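Long-range contacts in kelch-like protein 7 (Homo sapiens, PDB 3II7), which acts as the substrate-specific adaptor of a CUL3-RBX1 E3 ubiquitin ligase, the part described here being its kelch-repeat beta-propeller domain: residues Tyr59-Ser64 against Leu95-Ala100; Pro88-Asp93 against Leu117-Cys122; Gly102-Ser107 against Glu121-Arg126. One frame throughout, in Å; residues are numbered along the deposited sequence.

In the fold
Contacts 1 and 2 join neighbouring propeller blades or the loop between them; contact 3 pairs two strands within the second blade. Contact 1 is the inner, buried packing between the two blades. In contact 2 the inter-blade loop is held against strand 120-124, and contact 3 pairs that strand with 103-107. The centre of contact 1 is about 9 Å from each of the other two centres, which are about 11 Å apart. Contacts 2 and 3 share Glu121 and Cys122. Gly63 N probably hydrogen-bonds to Arg92 O at 2.9 Å, linking contacts 1 and 2. A 1,2-ethanediol, probably from the crystallisation liquor, sits beside Leu117 of contact 2.

Contact 1. Residues Tyr59-Ser64 against Leu95-Ala100; sequences YILGGS and LAACAA
Leu95 opens the second segment and meets both Leu61 and the glycine pair after it. Its CD1 methyl touches CD1 of Leu61 at 3.6 Å, with the two side chains crossing at a slant. Its other methyl, CD2, lies over the backbone, 4.0 Å from Gly62 CA and 4.4 Å from Gly63 N. The CG of Leu95 stands between its own backbone N and carbonyl carbon (chi1 76°), and with chi2 at -180° the CD1 methyl is put on Leu61 and CD2 over Gly62. The fit leaves no place for a side chain at Gly62: a modelled CB would be 2.6 Å from Leu95 CD2. The positive phi of Gly62 and Gly63 is readily adopted by glycine. Ala96 points away from the first segment and packs on Ser107 and His143. Ala97 turns back toward it, and its CB lies 4.3 Å from Leu61 CD1. That methyl of Leu61 is therefore shared by Leu95 and Ala97. Leu61 also packs on Met72 and Thr106. No hydrogen bond crosses between 59-64 and 95-100, and the join is purely apolar. The double glycine after the second strand of a blade is the hallmark of the kelch repeat, here packed against the innermost strand of the next blade of the beta-propeller.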
ATOM      1  N   TYR A  59      -0.601  10.160   6.595  1.00  5.84           N
ATOM      2  CA  TYR A  59      -0.526   9.516   7.914  1.00  6.18           C
ATOM      3  C   TYR A  59       0.381   8.311   7.818  1.00  6.17           C
ATOM      4  O   TYR A  59       0.199   7.438   6.914  1.00  5.16           O
ATOM      5  CB  TYR A  59      -1.913   9.061   8.370  1.00  5.49           C
ATOM      6  CG  TYR A  59      -2.874  10.203   8.554  1.00  8.28           C
ATOM      7  CD1 TYR A  59      -3.067  10.784   9.804  1.00  8.58           C
ATOM      8  CD2 TYR A  59      -3.579  10.702   7.490  1.00  4.83           C
ATOM      9  CE1 TYR A  59      -3.947  11.836   9.974  1.00 10.63           C
ATOM     10  CE2 TYR A  59      -4.488  11.743   7.640  1.00  7.48           C
ATOM     11  CZ  TYR A  59      -4.665  12.317   8.885  1.00  8.51           C
ATOM     12  OH  TYR A  59      -5.534  13.354   9.036  1.00  6.63           O
ATOM     13  N   ILE A  60       1.362   8.257   8.722  1.00  6.02           N
ATOM     14  CA  ILE A  60       2.290   7.127   8.820  1.00  4.82           C
ATOM     15  C   ILE A  60       2.004   6.436  10.137  1.00  5.50           C
ATOM     16  O   ILE A  60       2.054   7.073  11.220  1.00  5.67           O
ATOM     17  CB  ILE A  60       3.736   7.591   8.757  1.00  5.20           C
ATOM     18  CG1 ILE A  60       4.026   8.158   7.367  1.00 11.33           C
ATOM     19  CG2 ILE A  60       4.730   6.394   9.058  1.00  6.42           C
ATOM     20  CD1 ILE A  60       5.367   8.769   7.200  1.00 18.19           C
ATOM     21  N   LEU A  61       1.641   5.163  10.056  1.00  5.25           N
ATOM     22  CA  LEU A  61       1.141   4.453  11.237  1.00  8.54           C
ATOM     23  C   LEU A  61       1.606   2.995  11.283  1.00  6.59           C
ATOM     24  O   LEU A  61       1.964   2.406  10.255  1.00  5.75           O
ATOM     25  CB  LEU A  61      -0.396   4.594  11.308  1.00  8.97           C
ATOM     26  CG  LEU A  61      -1.180   4.114  10.090  1.00 10.78           C
ATOM     27  CD1 LEU A  61      -1.386   2.609  10.140  1.00 25.86           C
ATOM     28  CD2 LEU A  61      -2.509   4.846  10.015  1.00 16.04           C
ATOM     29  N   GLY A  62       1.625   2.433  12.499  1.00  6.91           N
ATOM     30  CA  GLY A  62       2.053   1.063  12.699  1.00  7.46           C
ATOM     31  C   GLY A  62       3.551   0.890  12.560  1.00  4.80           C
ATOM     32  O   GLY A  62       4.330   1.880  12.532  1.00  5.49           O
ATOM     33  N   GLY A  63       3.974  -0.362  12.490  1.00  4.69           N
ATOM     34  CA  GLY A  63       5.362  -0.674  12.382  1.00  6.67           C
ATOM     35  C   GLY A  63       6.114  -0.598  13.695  1.00  6.14           C
ATOM     36  O   GLY A  63       5.543  -0.357  14.777  1.00  8.08           O
ATOM     37  N   SER A  64       7.411  -0.805  13.592  1.00  7.93           N
ATOM     38  CA  SER A  64       8.258  -0.920  14.770  0.50  5.01           C
ATOM     39  C   SER A  64       9.644  -0.371  14.514  1.00  7.66           C
ATOM     40  O   SER A  64      10.055  -0.188  13.367  1.00  8.26           O
ATOM     41  CB  SER A  64       8.363  -2.388  15.178  0.50  4.14           C
ATOM     42  OG  SER A  64       8.850  -3.203  14.101  0.50  5.52           O
ATOM     43  N   LEU A  95       0.621  -4.201   8.688  1.00  4.55           N
ATOM     44  CA  LEU A  95      -0.789  -3.811   8.512  1.00  7.22           C
ATOM     45  C   LEU A  95      -0.928  -3.058   7.183  1.00  8.00           C
ATOM     46  O   LEU A  95       0.068  -2.647   6.590  1.00  6.57           O
ATOM     47  CB  LEU A  95      -1.242  -2.941   9.686  1.00  4.36           C
ATOM     48  CG  LEU A  95      -0.788  -1.476   9.758  1.00  4.67           C
ATOM     49  CD1 LEU A  95      -1.372  -0.856  11.019  1.00  5.84           C
ATOM     50  CD2 LEU A  95       0.724  -1.317   9.706  1.00  7.99           C
ATOM     51  N   ALA A  96      -2.157  -2.912   6.715  1.00  8.34           N
ATOM     52  CA  ALA A  96      -2.457  -2.140   5.540  1.00  6.28           C
ATOM     53  C   ALA A  96      -3.359  -0.987   5.958  1.00  5.13           C
ATOM     54  O   ALA A  96      -4.013  -1.036   7.002  1.00  5.10           O
ATOM     55  CB  ALA A  96      -3.135  -3.003   4.483  1.00  5.06           C
ATOM     56  N   ALA A  97      -3.370   0.062   5.152  1.00  5.23           N
ATOM     57  CA  ALA A  97      -4.181   1.241   5.438  1.00  5.67           C
ATOM     58  C   ALA A  97      -4.704   1.885   4.187  1.00  4.84           C
ATOM     59  O   ALA A  97      -4.038   1.849   3.134  1.00  8.18           O
ATOM     60  CB  ALA A  97      -3.379   2.269   6.290  1.00  6.63           C
ATOM     61  N   CYS A  98      -5.873   2.524   4.301  1.00  4.42           N
ATOM     62  CA  CYS A  98      -6.440   3.322   3.244  1.00  2.63           C
ATOM     63  C   CYS A  98      -7.402   4.345   3.850  1.00  5.84           C
ATOM     64  O   CYS A  98      -7.671   4.296   5.045  1.00  8.07           O
ATOM     65  CB  CYS A  98      -7.082   2.454   2.160  1.00  4.90           C
ATOM     66  SG  CYS A  98      -8.632   1.727   2.627  1.00  9.40           S
ATOM     67  N   ALA A  99      -7.923   5.266   3.034  1.00  4.61           N
ATOM     68  CA  ALA A  99      -8.854   6.272   3.534  1.00  5.74           C
ATOM     69  C   ALA A  99     -10.131   6.260   2.733  1.00  8.05           C
ATOM     70  O   ALA A  99     -10.113   6.070   1.499  1.00  7.62           O
ATOM     71  CB  ALA A  99      -8.222   7.651   3.447  1.00  5.33           C
ATOM     72  N   ALA A 100     -11.243   6.452   3.430  1.00  6.41           N
ATOM     73  CA  ALA A 100     -12.537   6.608   2.786  1.00 10.50           C
ATOM     74  C   ALA A 100     -13.386   7.586   3.582  1.00 11.77           C
ATOM     75  O   ALA A 100     -13.602   7.376   4.788  1.00  9.06           O
ATOM     76  CB  ALA A 100     -13.261   5.239   2.674  1.00 12.92           C
TER

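Contact 2. Residues Pro88-Asp93 against Leu117-Cys122; sequences PPTPRD and LYLFEC. With EDO (1,2-ethanediol), chain Q.
Arg92 and Glu121 run past each other in opposite directions, with the guanidinium and carboxylate planes 86° apart. Arg92 NH1 reaches Glu121 OE1 at 2.9 Å in a salt bridge, but the N-H points poorly and the hydrogen bond is weak. The straighter bond from NH1 goes to Thr90 O of its own segment, also at 2.9 Å. It lies in the guanidinium plane and meets a lone pair of the carbonyl. Two outside partners fix the rest of the group: NE donates to Gly108 O, and NH2 bonds to Thr106 OG1. Leu119 lies across it, with CD2 over the centre of one guanidinium face, 3.8 Å from Arg92 CZ. The same methyl presses tightly on Thr90 CB at 3.4 Å. Here the loop between two blades of the kelch propeller, 88-93, is fastened to the start of the third strand of the second blade. The Glu121 chain, extended beyond CG (chi2 -178°), carries its buried carboxylate out to Thr90, which bonds to each oxygen. Thr90 N donates to the syn lone pair of OE1 at 3.2 Å. Thr90 OG1 donates to the syn side of OE2 at 3.1 Å, from 31° out of the carboxylate plane. The CD of Pro89 also closes on Glu121 OE1 at 3.4 Å. Next to Leu119, Tyr118 N donates to O2 of a 1,2-ethanediol, probably from the crystallisation liquor.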
ATOM      1  N   PRO A  88      -2.676   3.569  15.930  1.00 18.12           N
ATOM      2  CA  PRO A  88      -3.738   2.649  16.130  1.00 17.00           C
ATOM      3  C   PRO A  88      -3.702   2.124  17.556  1.00 12.46           C
ATOM      4  O   PRO A  88      -2.611   1.936  18.109  1.00 10.97           O
ATOM      5  CB  PRO A  88      -3.462   1.540  15.087  1.00 13.95           C
ATOM      6  CG  PRO A  88      -1.999   1.508  14.946  1.00 20.49           C
ATOM      7  CD  PRO A  88      -1.537   2.967  15.209  1.00 21.02           C
ATOM      8  N   PRO A  89      -4.880   1.905  18.145  1.00 12.26           N
ATOM      9  CA  PRO A  89      -5.000   1.344  19.475  1.00 13.41           C
ATOM     10  C   PRO A  89      -4.179   0.070  19.655  1.00 10.90           C
ATOM     11  O   PRO A  89      -3.671  -0.161  20.743  1.00 11.68           O
ATOM     12  CB  PRO A  89      -6.496   1.057  19.600  1.00 19.16           C
ATOM     13  CG  PRO A  89      -7.149   2.062  18.725  1.00 20.41           C
ATOM     14  CD  PRO A  89      -6.199   2.315  17.602  1.00 14.44           C
ATOM     15  N   THR A  90      -4.056  -0.738  18.598  1.00  8.99           N
ATOM     16  CA  THR A  90      -3.266  -1.971  18.642  1.00  8.68           C
ATOM     17  C   THR A  90      -2.050  -1.808  17.738  1.00  6.83           C
ATOM     18  O   THR A  90      -2.161  -1.912  16.520  1.00  8.23           O
ATOM     19  CB  THR A  90      -4.065  -3.186  18.201  1.00 11.74           C
ATOM     20  OG1 THR A  90      -5.204  -3.348  19.052  1.00 10.93           O
ATOM     21  CG2 THR A  90      -3.210  -4.444  18.276  1.00  5.88           C
ATOM     22  N   PRO A  91      -0.883  -1.525  18.333  1.00  8.16           N
ATOM     23  CA  PRO A  91       0.318  -1.415  17.499  1.00  9.03           C
ATOM     24  C   PRO A  91       0.627  -2.751  16.864  1.00 11.96           C
ATOM     25  O   PRO A  91       0.468  -3.802  17.503  1.00  7.26           O
ATOM     26  CB  PRO A  91       1.412  -1.010  18.488  1.00 10.81           C
ATOM     27  CG  PRO A  91       0.690  -0.432  19.668  1.00 14.26           C
ATOM     28  CD  PRO A  91      -0.610  -1.184  19.741  1.00 14.31           C
ATOM     29  N   ARG A  92       1.001  -2.712  15.593  1.00  9.95           N
ATOM     30  CA  ARG A  92       1.255  -3.925  14.824  1.00  9.53           C
ATOM     31  C   ARG A  92       2.032  -3.604  13.551  1.00  6.92           C
ATOM     32  O   ARG A  92       2.014  -2.454  13.052  1.00  5.56           O
ATOM     33  CB  ARG A  92      -0.040  -4.642  14.483  1.00 13.55           C
ATOM     34  CG  ARG A  92      -1.045  -3.806  13.807  1.00 13.33           C
ATOM     35  CD  ARG A  92      -2.400  -4.304  14.179  1.00 13.79           C
ATOM     36  NE  ARG A  92      -3.403  -3.911  13.232  1.00 14.95           N
ATOM     37  CZ  ARG A  92      -4.166  -2.840  13.312  1.00 12.20           C
ATOM     38  NH1 ARG A  92      -4.033  -1.980  14.298  1.00 14.53           N
ATOM     39  NH2 ARG A  92      -5.090  -2.637  12.373  1.00 18.52           N
ATOM     40  N   ASP A  93       2.716  -4.633  13.053  1.00  7.75           N
ATOM     41  CA  ASP A  93       3.548  -4.550  11.863  1.00  7.93           C
ATOM     42  C   ASP A  93       2.810  -5.178  10.674  1.00  4.14           C
ATOM     43  O   ASP A  93       1.993  -6.065  10.854  1.00  5.41           O
ATOM     44  CB  ASP A  93       4.846  -5.352  12.075  1.00  6.68           C
ATOM     45  CG  ASP A  93       5.852  -4.651  13.013  1.00  9.64           C
ATOM     46  OD1 ASP A  93       5.537  -3.609  13.586  1.00  9.54           O
ATOM     47  OD2 ASP A  93       6.987  -5.166  13.154  1.00 17.64           O
ATOM     48  N   LEU A 117      -3.426 -10.909  12.162  1.00  7.27           N
ATOM     49  CA  LEU A 117      -4.648 -10.486  12.822  1.00  6.62           C
ATOM     50  C   LEU A 117      -5.787 -10.203  11.831  1.00  4.30           C
ATOM     51  O   LEU A 117      -5.550  -9.898  10.657  1.00  6.55           O
ATOM     52  CB  LEU A 117      -4.369  -9.205  13.619  1.00  6.56           C
ATOM     53  CG  LEU A 117      -3.360  -9.270  14.759  1.00 11.45           C
ATOM     54  CD1 LEU A 117      -3.270  -7.905  15.445  1.00 15.35           C
ATOM     55  CD2 LEU A 117      -3.739 -10.319  15.760  1.00 11.10           C
ATOM     56  N   TYR A 118      -7.024 -10.320  12.318  1.00  4.39           N
ATOM     57  CA  TYR A 118      -8.268  -9.962  11.618  0.50  4.09           C
ATOM     58  C   TYR A 118      -8.650  -8.471  11.853  1.00  5.08           C
ATOM     59  O   TYR A 118      -9.606  -7.961  11.268  1.00  6.17           O
ATOM     60  CB  TYR A 118      -9.447 -10.759  12.197  0.50  3.91           C
ATOM     61  CG  TYR A 118      -9.466 -12.288  12.127  0.50  2.00           C
ATOM     62  CD1 TYR A 118      -9.109 -13.060  13.224  0.50  9.45           C
ATOM     63  CD2 TYR A 118      -9.948 -12.946  11.008  0.50  2.00           C
ATOM     64  CE1 TYR A 118      -9.181 -14.455  13.174  0.50  5.91           C
ATOM     65  CE2 TYR A 118     -10.033 -14.315  10.962  0.50  6.91           C
ATOM     66  CZ  TYR A 118      -9.653 -15.061  12.040  0.50  5.76           C
ATOM     67  OH  TYR A 118      -9.734 -16.434  11.982  0.50  7.34           O
ATOM     68  N   LEU A 119      -7.925  -7.817  12.759  1.00  5.95           N
ATOM     69  CA  LEU A 119      -8.281  -6.538  13.343  1.00  4.79           C
ATOM     70  C   LEU A 119      -8.476  -5.444  12.317  1.00  6.02           C
ATOM     71  O   LEU A 119      -7.722  -5.336  11.346  1.00  7.62           O
ATOM     72  CB  LEU A 119      -7.182  -6.111  14.329  1.00  6.15           C
ATOM     73  CG  LEU A 119      -7.371  -4.847  15.141  1.00 16.13           C
ATOM     74  CD1 LEU A 119      -8.625  -4.890  16.026  1.00 13.23           C
ATOM     75  CD2 LEU A 119      -6.122  -4.668  15.997  1.00 17.32           C
ATOM     76  N   PHE A 120      -9.498  -4.634  12.544  1.00  6.31           N
ATOM     77  CA  PHE A 120      -9.858  -3.536  11.652  1.00  6.06           C
ATOM     78  C   PHE A 120     -10.216  -2.347  12.545  1.00  7.19           C
ATOM     79  O   PHE A 120     -11.160  -2.423  13.300  1.00  7.50           O
ATOM     80  CB  PHE A 120     -11.056  -4.001  10.789  1.00  4.20           C
ATOM     81  CG  PHE A 120     -11.377  -3.127   9.606  1.00  3.79           C
ATOM     82  CD1 PHE A 120     -10.395  -2.675   8.755  1.00  7.23           C
ATOM     83  CD2 PHE A 120     -12.717  -2.800   9.295  1.00  5.37           C
ATOM     84  CE1 PHE A 120     -10.724  -1.917   7.651  1.00  4.73           C
ATOM     85  CE2 PHE A 120     -13.024  -2.028   8.182  1.00  5.16           C
ATOM     86  CZ  PHE A 120     -12.017  -1.599   7.361  1.00  5.63           C
ATOM     87  N   GLU A 121      -9.424  -1.277  12.473  1.00  7.84           N
ATOM     88  CA  GLU A 121      -9.576  -0.089  13.352  1.00  9.65           C
ATOM     89  C   GLU A 121      -9.556   1.149  12.476  1.00 10.30           C
ATOM     90  O   GLU A 121      -8.739   1.219  11.558  1.00  9.68           O
ATOM     91  CB  GLU A 121      -8.406  -0.013  14.383  1.00 11.43           C
ATOM     92  CG  GLU A 121      -8.222  -1.270  15.258  1.00 16.44           C
ATOM     93  CD  GLU A 121      -7.097  -1.182  16.309  1.00 18.66           C
ATOM     94  OE1 GLU A 121      -5.981  -0.682  16.016  1.00  8.03           O
ATOM     95  OE2 GLU A 121      -7.315  -1.681  17.431  1.00 25.70           O
ATOM     96  N   CYS A 122     -10.423   2.137  12.736  1.00  6.32           N
ATOM     97  CA  CYS A 122     -10.370   3.338  11.941  1.00  9.25           C
ATOM     98  C   CYS A 122     -10.302   4.596  12.772  1.00  7.79           C
ATOM     99  O   CYS A 122     -10.776   4.639  13.908  1.00  7.80           O
ATOM    100  CB  CYS A 122     -11.481   3.374  10.913  1.00 16.22           C
ATOM    101  SG  CYS A 122     -13.009   4.108  11.350  1.00 20.94           S
TER
HETATM  102  C1  EDO Q 967      -8.542  -9.739  16.568  1.00 26.89           C
HETATM  103  O1  EDO Q 967      -9.587  -8.771  16.384  1.00 45.13           O
HETATM  104  C2  EDO Q 967      -7.623  -9.660  15.394  1.00 20.50           C
HETATM  105  O2  EDO Q 967      -7.001 -10.886  15.127  1.00 24.92           O

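Contact 3. Residues Gly102-Ser107 against Glu121-Arg126; sequences GKIYTS and ECYDTR
Backbone bonds join Ile104 to Tyr123 and Thr106 to Glu121, each hydrogen-bonded pair in both directions. Strands 103-107 and 121-124 run antiparallel. Two carbonyls take a second bond from a threonine hydroxyl. Glu121 O accepts from Thr106 OG1 at 3.0 Å as well as from Thr106 N. Gly102 O accepts from Thr125 N at 2.9 Å and from Thr125 OG1 at 2.8 Å, tilted 21° from the carbonyl plane. The OG1 reaches it by standing between its own backbone N and carbonyl carbon (chi1 66°). These are the two middle strands of a four-stranded kelch propeller blade. At the end of the second, Asp124 OD1 accepts from Arg126 N in an Asx turn. On the sheet face that carries Tyr105, Cys122 CB lies over the Tyr105 ring in a CH-pi contact, 3.5 Å from Tyr105 CD1; its SG makes an oblique sulfur-aromatic contact. Ile104, on the opposite face, meets with its CG1 the CG2 of Thr125 at 3.8 Å. With an alanine in place of Thr125, Gly102 O would probably be gripped by the backbone N alone, and a gap would be likely to open beside Ile104 CG1. Lys103 and Asp124 lie side by side, NZ 4.5 Å from OD2, too far for a salt bridge; any attraction is probably weak.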
ATOM      1  N   GLY A 102     -13.167  10.546   5.013  1.00 11.03           N
ATOM      2  CA  GLY A 102     -12.680  11.191   6.249  1.00 11.40           C
ATOM      3  C   GLY A 102     -12.215  10.254   7.343  1.00  8.97           C
ATOM      4  O   GLY A 102     -11.751  10.711   8.399  1.00 12.32           O
ATOM      5  N   LYS A 103     -12.300   8.944   7.100  1.00  8.39           N
ATOM      6  CA  LYS A 103     -11.781   7.965   8.029  1.00  9.73           C
ATOM      7  C   LYS A 103     -10.537   7.254   7.462  1.00  8.14           C
ATOM      8  O   LYS A 103     -10.474   6.939   6.261  1.00  8.31           O
ATOM      9  CB  LYS A 103     -12.836   6.930   8.374  1.00  9.09           C
ATOM     10  CG  LYS A 103     -13.944   7.471   9.289  1.00 20.72           C
ATOM     11  CD  LYS A 103     -15.103   8.034   8.522  1.00 37.96           C
ATOM     12  CE  LYS A 103     -16.329   8.209   9.424  1.00 41.11           C
ATOM     13  NZ  LYS A 103     -17.492   8.703   8.649  1.00 53.43           N
ATOM     14  N   ILE A 104      -9.567   7.017   8.331  1.00  6.17           N
ATOM     15  CA  ILE A 104      -8.386   6.224   8.001  1.00  8.35           C
ATOM     16  C   ILE A 104      -8.576   4.825   8.553  1.00 10.20           C
ATOM     17  O   ILE A 104      -8.651   4.649   9.765  1.00 15.96           O
ATOM     18  CB  ILE A 104      -7.107   6.814   8.644  1.00 10.10           C
ATOM     19  CG1 ILE A 104      -6.924   8.298   8.285  1.00 16.54           C
ATOM     20  CG2 ILE A 104      -5.911   5.995   8.259  1.00 13.78           C
ATOM     21  CD1 ILE A 104      -6.994   8.617   6.871  1.00 15.89           C
ATOM     22  N   TYR A 105      -8.609   3.837   7.671  1.00  4.71           N
ATOM     23  CA  TYR A 105      -8.778   2.447   8.054  1.00  5.64           C
ATOM     24  C   TYR A 105      -7.444   1.718   8.091  1.00  7.98           C
ATOM     25  O   TYR A 105      -6.558   1.964   7.262  1.00  7.56           O
ATOM     26  CB  TYR A 105      -9.735   1.725   7.095  1.00  5.99           C
ATOM     27  CG  TYR A 105     -11.144   2.270   7.100  1.00  7.84           C
ATOM     28  CD1 TYR A 105     -12.131   1.692   7.879  1.00  4.87           C
ATOM     29  CD2 TYR A 105     -11.492   3.358   6.301  1.00 11.45           C
ATOM     30  CE1 TYR A 105     -13.419   2.179   7.892  1.00  7.89           C
ATOM     31  CE2 TYR A 105     -12.808   3.860   6.305  1.00  9.52           C
ATOM     32  CZ  TYR A 105     -13.754   3.251   7.111  1.00  9.36           C
ATOM     33  OH  TYR A 105     -15.044   3.730   7.122  1.00 10.25           O
ATOM     34  N   THR A 106      -7.309   0.862   9.097  1.00  5.83           N
ATOM     35  CA  THR A 106      -6.117   0.012   9.270  1.00  2.96           C
ATOM     36  C   THR A 106      -6.558  -1.404   9.458  1.00  5.23           C
ATOM     37  O   THR A 106      -7.482  -1.667  10.223  1.00  5.65           O
ATOM     38  CB  THR A 106      -5.230   0.497  10.456  1.00  6.82           C
ATOM     39  OG1 THR A 106      -5.917   0.354  11.689  1.00  8.91           O
ATOM     40  CG2 THR A 106      -4.836   1.982  10.267  1.00 10.02           C
ATOM     41  N   SER A 107      -5.909  -2.338   8.754  1.00  5.36           N
ATOM     42  CA  SER A 107      -6.301  -3.756   8.795  1.00  5.25           C
ATOM     43  C   SER A 107      -5.151  -4.700   8.918  1.00  3.48           C
ATOM     44  O   SER A 107      -4.085  -4.509   8.343  1.00  4.76           O
ATOM     45  CB  SER A 107      -7.079  -4.151   7.517  1.00  5.37           C
ATOM     46  OG  SER A 107      -6.228  -4.055   6.372  1.00  6.60           O
ATOM     47  N   GLU A 121      -9.424  -1.277  12.473  1.00  7.84           N
ATOM     48  CA  GLU A 121      -9.576  -0.089  13.352  1.00  9.65           C
ATOM     49  C   GLU A 121      -9.556   1.149  12.476  1.00 10.30           C
ATOM     50  O   GLU A 121      -8.739   1.219  11.558  1.00  9.68           O
ATOM     51  CB  GLU A 121      -8.406  -0.013  14.383  1.00 11.43           C
ATOM     52  CG  GLU A 121      -8.222  -1.270  15.258  1.00 16.44           C
ATOM     53  CD  GLU A 121      -7.097  -1.182  16.309  1.00 18.66           C
ATOM     54  OE1 GLU A 121      -5.981  -0.682  16.016  1.00  8.03           O
ATOM     55  OE2 GLU A 121      -7.315  -1.681  17.431  1.00 25.70           O
ATOM     56  N   CYS A 122     -10.423   2.137  12.736  1.00  6.32           N
ATOM     57  CA  CYS A 122     -10.370   3.338  11.941  1.00  9.25           C
ATOM     58  C   CYS A 122     -10.302   4.596  12.772  1.00  7.79           C
ATOM     59  O   CYS A 122     -10.776   4.639  13.908  1.00  7.80           O
ATOM     60  CB  CYS A 122     -11.481   3.374  10.913  1.00 16.22           C
ATOM     61  SG  CYS A 122     -13.009   4.108  11.350  1.00 20.94           S
ATOM     62  N   TYR A 123      -9.668   5.607  12.176  1.00  7.41           N
ATOM     63  CA  TYR A 123      -9.430   6.889  12.787  1.00  5.55           C
ATOM     64  C   TYR A 123     -10.302   7.898  12.083  1.00  6.59           C
ATOM     65  O   TYR A 123     -10.214   8.048  10.851  1.00  9.42           O
ATOM     66  CB  TYR A 123      -7.964   7.280  12.628  1.00  6.21           C
ATOM     67  CG  TYR A 123      -7.550   8.624  13.241  1.00  7.30           C
ATOM     68  CD1 TYR A 123      -7.470   8.793  14.622  1.00  7.36           C
ATOM     69  CD2 TYR A 123      -7.200   9.707  12.430  1.00 10.95           C
ATOM     70  CE1 TYR A 123      -7.082  10.005  15.183  1.00 13.24           C
ATOM     71  CE2 TYR A 123      -6.797  10.926  12.983  1.00  9.04           C
ATOM     72  CZ  TYR A 123      -6.747  11.068  14.355  1.00 12.08           C
ATOM     73  OH  TYR A 123      -6.345  12.257  14.897  1.00 11.14           O
ATOM     74  N   ASP A 124     -11.148   8.588  12.850  1.00  7.99           N
ATOM     75  CA  ASP A 124     -12.017   9.618  12.300  1.00  7.86           C
ATOM     76  C   ASP A 124     -11.234  10.924  12.308  1.00  8.81           C
ATOM     77  O   ASP A 124     -10.922  11.451  13.366  1.00 10.39           O
ATOM     78  CB  ASP A 124     -13.298   9.744  13.116  1.00  9.33           C
ATOM     79  CG  ASP A 124     -14.289  10.707  12.492  1.00 19.40           C
ATOM     80  OD1 ASP A 124     -13.890  11.830  12.153  1.00 20.36           O
ATOM     81  OD2 ASP A 124     -15.458  10.339  12.341  1.00 22.30           O
ATOM     82  N   THR A 125     -10.870  11.419  11.121  1.00  9.64           N
ATOM     83  CA  THR A 125      -9.988  12.597  11.033  1.00 13.84           C
ATOM     84  C   THR A 125     -10.667  13.880  11.514  1.00 14.96           C
ATOM     85  O   THR A 125      -9.978  14.845  11.832  1.00 16.22           O
ATOM     86  CB  THR A 125      -9.426  12.846   9.582  1.00 14.17           C
ATOM     87  OG1 THR A 125     -10.497  13.184   8.698  1.00  7.94           O
ATOM     88  CG2 THR A 125      -8.694  11.623   9.049  1.00  7.99           C
ATOM     89  N   ARG A 126     -12.008  13.888  11.555  1.00 11.96           N
ATOM     90  CA  ARG A 126     -12.766  15.063  12.028  1.00 14.23           C
ATOM     91  C   ARG A 126     -12.782  15.129  13.558  1.00 16.00           C
ATOM     92  O   ARG A 126     -12.451  16.162  14.135  1.00 16.10           O
ATOM     93  CB  ARG A 126     -14.195  15.039  11.472  1.00 14.73           C
ATOM     94  CG  ARG A 126     -15.048  16.270  11.871  1.00 27.19           C
ATOM     95  CD  ARG A 126     -16.368  16.318  11.124  1.00 33.98           C
ATOM     96  NE  ARG A 126     -17.293  15.260  11.545  1.00 35.63           N
ATOM     97  CZ  ARG A 126     -18.020  15.271  12.671  1.00 44.37           C
ATOM     98  NH1 ARG A 126     -17.938  16.286  13.540  1.00 42.91           N
ATOM     99  NH2 ARG A 126     -18.833  14.251  12.937  1.00 40.38           N
TER